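Local coordinates for L-asparaginase 1 (Escherichia coli, PDB 6NXC), which catalyses the hydrolysis of L-asparagine to L-aspartate and ammonium as a cytoplasmic, allosterically activated homotetramer, at residues Gly136-Leu141 / Arg145-Ile150; Val28-Gly33 / Gly49-Gln54. The protein carries 1 engineered substitution. All coordinates share one frame; numbering follows the deposited sequence.

Interaction 1 of 2, residues Gly136-Leu141 / Arg145-Ile150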
ATOM      1  N   GLY B 136       3.958  16.036 -16.106  1.00 11.75           N
ATOM      2  CA  GLY B 136       5.328  15.980 -16.574  1.00 15.16           C
ATOM      3  C   GLY B 136       5.823  14.566 -16.489  1.00 15.22           C
ATOM      4  O   GLY B 136       5.018  13.655 -16.755  1.00 15.53           O
ATOM      5  N   SER B 137       7.138  14.406 -16.395  1.00 15.65           N
ATOM      6  CA  SER B 137       7.655  13.049 -16.377  1.00 16.56           C
ATOM      7  C   SER B 137       8.960  12.990 -15.634  1.00 14.53           C
ATOM      8  O   SER B 137       9.661  14.011 -15.429  1.00 17.34           O
ATOM      9  CB  SER B 137       7.859  12.535 -17.781  1.00 23.13           C
ATOM     10  OG  SER B 137       8.762  13.359 -18.436  1.00 25.31           O
ATOM     11  N   GLN B 138       9.191  11.832 -15.104  1.00 17.20           N
ATOM     12  CA  GLN B 138      10.422  11.550 -14.368  1.00 18.79           C
ATOM     13  C   GLN B 138      11.560  11.261 -15.343  1.00 19.16           C
ATOM     14  O   GLN B 138      12.710  11.385 -14.922  1.00 22.15           O
ATOM     15  CB  GLN B 138      10.265  10.335 -13.462  1.00 18.96           C
ATOM     16  CG  GLN B 138       9.396  10.588 -12.271  1.00 17.79           C
ATOM     17  CD  GLN B 138      10.155  11.184 -11.108  1.00 20.63           C
ATOM     18  OE1 GLN B 138      10.606  12.340 -11.235  1.00 25.16           O
ATOM     19  NE2 GLN B 138      10.274  10.434 -10.013  1.00 20.71           N
ATOM     20  N   ILE B 139      11.288  10.761 -16.511  1.00 19.04           N
ATOM     21  CA  ILE B 139      12.299  10.483 -17.591  1.00 22.83           C
ATOM     22  C   ILE B 139      11.888  11.310 -18.804  1.00 23.21           C
ATOM     23  O   ILE B 139      10.732  11.255 -19.274  1.00 23.16           O
ATOM     24  CB  ILE B 139      12.276   8.955 -17.915  1.00 19.69           C
ATOM     25  CG1 ILE B 139      12.769   8.131 -16.704  1.00 20.35           C
ATOM     26  CG2 ILE B 139      13.087   8.610 -19.157  1.00 23.46           C
ATOM     27  CD1 ILE B 139      12.778   6.680 -16.952  1.00 20.60           C
ATOM     28  N   PRO B 140      12.846  11.948 -19.472  1.00 27.97           N
ATOM     29  CA  PRO B 140      12.557  12.689 -20.717  1.00 26.20           C
ATOM     30  C   PRO B 140      11.973  11.906 -21.878  1.00 31.07           C
ATOM     31  O   PRO B 140      12.291  10.772 -22.020  1.00 31.43           O
ATOM     32  CB  PRO B 140      13.944  13.183 -21.142  1.00 32.57           C
ATOM     33  CG  PRO B 140      14.696  13.261 -19.832  1.00 32.26           C
ATOM     34  CD  PRO B 140      14.236  12.083 -18.999  1.00 30.14           C
ATOM     35  N   LEU B 141      11.086  12.531 -22.660  1.00 32.21           N
ATOM     36  CA  LEU B 141      10.436  11.895 -23.819  1.00 39.13           C
ATOM     37  C   LEU B 141      11.518  11.336 -24.769  1.00 39.74           C
ATOM     38  O   LEU B 141      11.307  10.276 -25.371  1.00 47.60           O
ATOM     39  CB  LEU B 141       9.548  13.000 -24.403  1.00 36.28           C
ATOM     40  CG  LEU B 141       8.324  12.600 -25.197  1.00 44.62           C
ATOM     41  CD1 LEU B 141       7.300  11.878 -24.348  1.00 43.74           C
ATOM     42  CD2 LEU B 141       7.697  13.843 -25.817  1.00 43.08           C
ATOM     43  N   ARG B 145      12.202   4.409 -21.877  1.00 27.01           N
ATOM     44  CA  ARG B 145      11.368   4.106 -20.692  1.00 25.44           C
ATOM     45  C   ARG B 145      10.751   5.404 -20.195  1.00 25.30           C
ATOM     46  O   ARG B 145      10.210   5.384 -19.082  1.00 25.41           O
ATOM     47  CB  ARG B 145      12.129   3.422 -19.557  1.00 25.45           C
ATOM     48  CG  ARG B 145      12.944   2.213 -19.980  1.00 24.66           C
ATOM     49  CD  ARG B 145      13.535   1.516 -18.799  1.00 22.79           C
ATOM     50  NE  ARG B 145      14.361   2.347 -18.005  1.00 25.03           N
ATOM     51  CZ  ARG B 145      14.040   2.831 -16.811  1.00 22.03           C
ATOM     52  NH1 ARG B 145      14.944   3.512 -16.170  1.00 23.50           N
ATOM     53  NH2 ARG B 145      12.869   2.618 -16.251  1.00 23.16           N
ATOM     54  N   SER B 146      10.652   6.396 -21.050  1.00 25.96           N
ATOM     55  CA  SER B 146       9.899   7.620 -20.730  1.00 25.76           C
ATOM     56  C   SER B 146       8.453   7.339 -20.299  1.00 24.56           C
ATOM     57  O   SER B 146       7.712   6.509 -20.890  1.00 27.37           O
ATOM     58  CB  SER B 146       9.879   8.613 -21.798  1.00 29.89           C
ATOM     59  OG  SER B 146       9.416   9.853 -21.222  1.00 24.07           O
ATOM     60  N   ASP B 147       8.055   8.018 -19.218  1.00 21.69           N
ATOM     61  CA  ASP B 147       6.615   8.081 -18.791  1.00 18.37           C
ATOM     62  C   ASP B 147       5.975   9.323 -19.389  1.00 21.62           C
ATOM     63  O   ASP B 147       4.799   9.593 -19.053  1.00 17.56           O
ATOM     64  CB  ASP B 147       6.514   8.168 -17.270  1.00 21.70           C
ATOM     65  CG  ASP B 147       7.489   9.200 -16.595  1.00 18.51           C
ATOM     66  OD1 ASP B 147       8.654   9.368 -17.111  1.00 22.71           O
ATOM     67  OD2 ASP B 147       7.154   9.746 -15.392  1.00 18.40           O
ATOM     68  N   GLY B 148       6.706  10.157 -20.127  1.00 18.28           N
ATOM     69  CA  GLY B 148       6.110  11.411 -20.577  1.00 22.45           C
ATOM     70  C   GLY B 148       4.951  11.219 -21.550  1.00 24.50           C
ATOM     71  O   GLY B 148       4.006  11.988 -21.457  1.00 23.26           O
ATOM     72  N   GLN B 149       5.081  10.366 -22.525  1.00 26.78           N
ATOM     73  CA  GLN B 149       3.999  10.028 -23.492  1.00 29.68           C
ATOM     74  C   GLN B 149       2.719   9.669 -22.764  1.00 25.90           C
ATOM     75  O   GLN B 149       1.674  10.340 -23.009  1.00 23.96           O
ATOM     76  CB  GLN B 149       4.339   8.849 -24.398  1.00 33.76           C
ATOM     77  CG  GLN B 149       5.533   9.135 -25.258  1.00 39.98           C
ATOM     78  CD  GLN B 149       6.314   7.894 -25.647  1.00 55.65           C
ATOM     79  OE1 GLN B 149       6.227   7.409 -26.781  1.00 63.57           O
ATOM     80  NE2 GLN B 149       7.101   7.373 -24.713  1.00 51.04           N
ATOM     81  N   ILE B 150       2.782   8.737 -21.809  1.00 19.10           N
ATOM     82  CA  ILE B 150       1.536   8.317 -21.158  1.00 20.60           C
ATOM     83  C   ILE B 150       1.002   9.420 -20.225  1.00 22.11           C
ATOM     84  O   ILE B 150      -0.227   9.626 -20.272  1.00 18.31           O
ATOM     85  CB  ILE B 150       1.681   6.946 -20.494  1.00 25.56           C
ATOM     86  CG1 ILE B 150       0.296   6.382 -20.159  1.00 30.08           C
ATOM     87  CG2 ILE B 150       2.576   6.987 -19.289  1.00 26.84           C
ATOM     88  CD1 ILE B 150      -0.720   6.546 -21.286  1.00 32.97           C
TER

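Interaction 2 of 2, residues Val28-Gly33 / Gly49-Gln54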
ATOM      1  N   VAL B  28      -1.726  23.606 -24.289  1.00 15.82           N
ATOM      2  CA  VAL B  28      -0.628  22.989 -23.485  1.00 14.33           C
ATOM      3  C   VAL B  28       0.449  24.094 -23.307  1.00 16.57           C
ATOM      4  O   VAL B  28       1.030  24.503 -24.306  1.00 18.38           O
ATOM      5  CB  VAL B  28      -0.066  21.799 -24.224  1.00 18.31           C
ATOM      6  CG1 VAL B  28       1.065  21.141 -23.377  1.00 19.73           C
ATOM      7  CG2 VAL B  28      -1.099  20.756 -24.559  1.00 18.17           C
ATOM      8  N   ALA B  29       0.685  24.444 -22.062  1.00 15.79           N
ATOM      9  CA  ALA B  29       1.729  25.388 -21.594  1.00 15.73           C
ATOM     10  C   ALA B  29       2.961  24.536 -21.334  1.00 16.85           C
ATOM     11  O   ALA B  29       3.048  23.874 -20.301  1.00 16.02           O
ATOM     12  CB  ALA B  29       1.218  26.174 -20.421  1.00 18.99           C
ATOM     13  N   TYR B  30       3.880  24.525 -22.296  1.00 17.75           N
ATOM     14  CA  TYR B  30       5.157  23.814 -22.154  1.00 16.19           C
ATOM     15  C   TYR B  30       6.128  24.751 -21.363  1.00 16.68           C
ATOM     16  O   TYR B  30       6.806  25.519 -21.966  1.00 15.91           O
ATOM     17  CB  TYR B  30       5.606  23.364 -23.524  1.00 21.15           C
ATOM     18  CG  TYR B  30       6.927  22.629 -23.498  1.00 18.20           C
ATOM     19  CD1 TYR B  30       7.370  21.995 -22.388  1.00 17.65           C
ATOM     20  CD2 TYR B  30       7.742  22.693 -24.613  1.00 22.46           C
ATOM     21  CE1 TYR B  30       8.598  21.333 -22.389  1.00 24.17           C
ATOM     22  CE2 TYR B  30       8.964  22.045 -24.638  1.00 22.41           C
ATOM     23  CZ  TYR B  30       9.369  21.333 -23.544  1.00 24.81           C
ATOM     24  OH  TYR B  30      10.610  20.745 -23.554  1.00 32.39           O
ATOM     25  N   THR B  31       6.200  24.652 -20.031  1.00 15.74           N
ATOM     26  CA  THR B  31       6.985  25.561 -19.189  1.00 17.84           C
ATOM     27  C   THR B  31       8.458  25.133 -19.181  1.00 18.78           C
ATOM     28  O   THR B  31       9.286  25.983 -18.847  1.00 24.16           O
ATOM     29  CB  THR B  31       6.371  25.751 -17.794  1.00 19.50           C
ATOM     30  OG1 THR B  31       6.518  24.529 -17.069  1.00 19.34           O
ATOM     31  CG2 THR B  31       4.964  26.228 -17.888  1.00 21.57           C
ATOM     32  N   GLY B  32       8.744  23.876 -19.425  1.00 22.42           N
ATOM     33  CA  GLY B  32      10.058  23.188 -19.361  1.00 25.10           C
ATOM     34  C   GLY B  32       9.898  21.916 -18.545  1.00 23.24           C
ATOM     35  O   GLY B  32       8.794  21.346 -18.570  1.00 26.63           O
ATOM     36  N   GLY B  33      10.976  21.462 -17.880  1.00 25.13           N
ATOM     37  CA  GLY B  33      10.925  20.184 -17.157  1.00 28.15           C
ATOM     38  C   GLY B  33      11.645  19.071 -17.926  1.00 32.71           C
ATOM     39  O   GLY B  33      12.031  19.242 -19.067  1.00 40.71           O
ATOM     40  N   GLY B  49      12.130  23.222 -29.438  1.00 50.34           N
ATOM     41  CA  GLY B  49      11.242  22.667 -30.495  1.00 45.97           C
ATOM     42  C   GLY B  49      11.199  21.130 -30.548  1.00 41.80           C
ATOM     43  O   GLY B  49      10.393  20.562 -31.340  1.00 42.22           O
ATOM     44  N   HIS B  50      11.987  20.465 -29.707  1.00 42.16           N
ATOM     45  CA  HIS B  50      12.167  19.002 -29.663  1.00 48.94           C
ATOM     46  C   HIS B  50      10.879  18.296 -29.192  1.00 47.61           C
ATOM     47  O   HIS B  50      10.516  17.329 -29.816  1.00 36.53           O
ATOM     48  CB  HIS B  50      13.355  18.676 -28.769  1.00 55.21           C
ATOM     49  CG  HIS B  50      13.866  17.313 -29.025  1.00 65.26           C
ATOM     50  ND1 HIS B  50      14.314  16.497 -28.015  1.00 76.50           N
ATOM     51  CD2 HIS B  50      13.988  16.625 -30.178  1.00 72.41           C
ATOM     52  CE1 HIS B  50      14.709  15.357 -28.535  1.00 84.70           C
ATOM     53  NE2 HIS B  50      14.516  15.412 -29.860  1.00 79.58           N
ATOM     54  N   LEU B  51      10.214  18.756 -28.121  1.00 39.32           N
ATOM     55  CA  LEU B  51       8.948  18.147 -27.626  1.00 34.40           C
ATOM     56  C   LEU B  51       7.892  18.106 -28.755  1.00 29.32           C
ATOM     57  O   LEU B  51       7.289  17.047 -28.987  1.00 28.33           O
ATOM     58  CB  LEU B  51       8.378  18.917 -26.416  1.00 32.42           C
ATOM     59  CG  LEU B  51       6.906  18.531 -26.211  1.00 34.93           C
ATOM     60  CD1 LEU B  51       6.900  17.137 -25.620  1.00 35.31           C
ATOM     61  CD2 LEU B  51       6.111  19.544 -25.400  1.00 38.48           C
ATOM     62  N   GLN B  52       7.581  19.232 -29.356  1.00 25.92           N
ATOM     63  CA  GLN B  52       6.539  19.404 -30.378  1.00 25.26           C
ATOM     64  C   GLN B  52       6.776  18.495 -31.633  1.00 27.66           C
ATOM     65  O   GLN B  52       5.837  17.926 -32.172  1.00 21.73           O
ATOM     66  CB  GLN B  52       6.529  20.866 -30.768  1.00 30.86           C
ATOM     67  CG  GLN B  52       6.323  21.829 -29.607  1.00 34.55           C
ATOM     68  CD  GLN B  52       7.574  22.520 -29.075  1.00 36.80           C
ATOM     69  OE1 GLN B  52       8.624  21.901 -28.728  1.00 41.44           O
ATOM     70  NE2 GLN B  52       7.495  23.838 -29.057  1.00 47.55           N
ATOM     71  N   ARG B  53       8.008  18.371 -32.091  1.00 27.82           N
ATOM     72  CA  ARG B  53       8.387  17.416 -33.178  1.00 25.63           C
ATOM     73  C   ARG B  53       8.163  15.999 -32.643  1.00 24.63           C
ATOM     74  O   ARG B  53       7.645  15.142 -33.376  1.00 21.11           O
ATOM     75  CB  ARG B  53       9.826  17.677 -33.641  1.00 29.13           C
ATOM     76  CG  ARG B  53      10.389  16.616 -34.589  1.00 26.39           C
ATOM     77  CD  ARG B  53       9.522  16.654 -35.865  1.00 26.02           C
ATOM     78  NE  ARG B  53      10.072  15.852 -36.949  1.00 25.19           N
ATOM     79  CZ  ARG B  53       9.438  15.540 -38.097  1.00 28.61           C
ATOM     80  NH1 ARG B  53       8.210  15.959 -38.327  1.00 27.04           N
ATOM     81  NH2 ARG B  53      10.040  14.743 -38.966  1.00 36.62           N
ATOM     82  N   GLN B  54       8.520  15.708 -31.381  1.00 25.85           N
ATOM     83  CA  GLN B  54       8.416  14.319 -30.882  1.00 26.60           C
ATOM     84  C   GLN B  54       6.925  13.959 -30.853  1.00 20.23           C
ATOM     85  O   GLN B  54       6.552  12.834 -31.308  1.00 22.50           O
ATOM     86  CB  GLN B  54       9.005  14.153 -29.466  1.00 34.20           C
ATOM     87  CG  GLN B  54      10.523  14.276 -29.355  1.00 45.20           C
ATOM     88  CD  GLN B  54      10.968  14.807 -28.002  1.00 50.61           C
ATOM     89  OE1 GLN B  54      10.333  15.677 -27.410  1.00 57.44           O
ATOM     90  NE2 GLN B  54      12.066  14.287 -27.470  1.00 47.76           N
TER
HETATM   91  O   HOH W   1      11.658  20.436 -26.095  1.00 33.60           O

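Interaction 1 of 2, residues Gly136-Leu141 / Arg145-Ile150
Asp-147 spreads its carboxylate across two successive backbone N-H groups of the loop that leaves strand 132-135. Asp-147 OD2 accepts from Gln-138 N at 2.9 Å in an almost straight bond (179°), met on the syn side and a little out of the carboxylate plane. Asp-147 OD1 turns its syn lone pair to Ile-139 N, 3.0 Å away, and receives a weak second bond from Gln-138 N. The carboxylate thus has both oxygens engaged and is held against rotation. Asp-147 CG lies between its backbone N and carbonyl carbon (chi1 46°), which brings the carboxylate toward the loop.

The carbonyl of Ile-139 is satisfied twice, from opposite faces of its plane: Ser-146 OG donates to Ile-139 O at 2.7 Å, and Ser-137 OG donates to the same oxygen at 3.0 Å. Ser-146 OG in turn accepts from Gly-148 N (2.9 Å), capping the helix that begins there. The loop leaves little room beside Gly-148, whose CA packs against Ser-137 CB at a tight 3.5 Å; a side chain there would run into Leu-141. Ile-139 CD1 rests over one face of the Arg-145 guanidinium, whose NH2 bonds to Gly-204 O of the second subunit.

With Pro-140 packed on Thr-34, the experimentally established nucleophile, this is a serine-capped helix start tied to the loop after strand 132-135, which borders the active site.

Interaction 2 of 2, residues Val28-Gly33 / Gly49-Gln54
Leu-51 lays its CD2 methyl over one face of the Tyr-30 ring, 3.7 Å from the ring centroid and 15° off the normal, a CH-pi contact. The methyl sits nearest the CD2 side of the ring, toward the backbone of the strand. Leu-51 CB follows further out, 3.6 Å from Tyr-30 CE2, so the leucine lies along the ring from CG to the hydroxyl end and the two side chains run past each other in opposite directions. With Tyr-30 CG anti to the backbone N (chi1 179°), the ring stands out from strand 25-32 and bridges the gap to the helix, where the closest pair of CA atoms, Tyr-30 and Leu-51, are still 8.7 Å apart.

A water lies in the ring plane at the hydroxyl end, 2.8 Å from Tyr-30 OH. The same water accepts from Leu-51 N at 3.0 Å, giving a polar partner to an N-H in the first turn of the helix. Gln-52 OE1 approaches Tyr-30 CE2 obliquely at 4.1 Å, while its NE2 bonds to Glu-73 on strand 68-78. Replacing Tyr-30 by an alanine is likely to open a gap beneath the Leu-51 methyl and leave the bridging water without its phenolic partner.

Leu-108 on strand 104-108 touches both Tyr-30 and Leu-51. The arrangement is that of a short helix, with Gly-49 as its N-cap, packed on the parallel part of the N-terminal domain's mixed sheet, with Tyr-30 as the aromatic bridge between them.

In the fold
From the N terminus, strand 25-32 supplies the first half of interaction 2, and the chain then passes the catalytic Thr-34 and an unmodelled stretch before helix 50-56 returns to close that loop. Interaction 1 opens about 80 residues later, beyond strand 132-135, and closes a far shorter loop, with only three residues between its segments, at the start of helix 148-161. The two are in series, neither nested nor crossed, yet their centres lie 12 Å apart and they touch: Leu-141 CD2 packs on Leu-51 CD1 at 3.4 Å. Helix 50-56 thus joins strand 25-32 to the loop after strand 132-135, within one N-terminal domain.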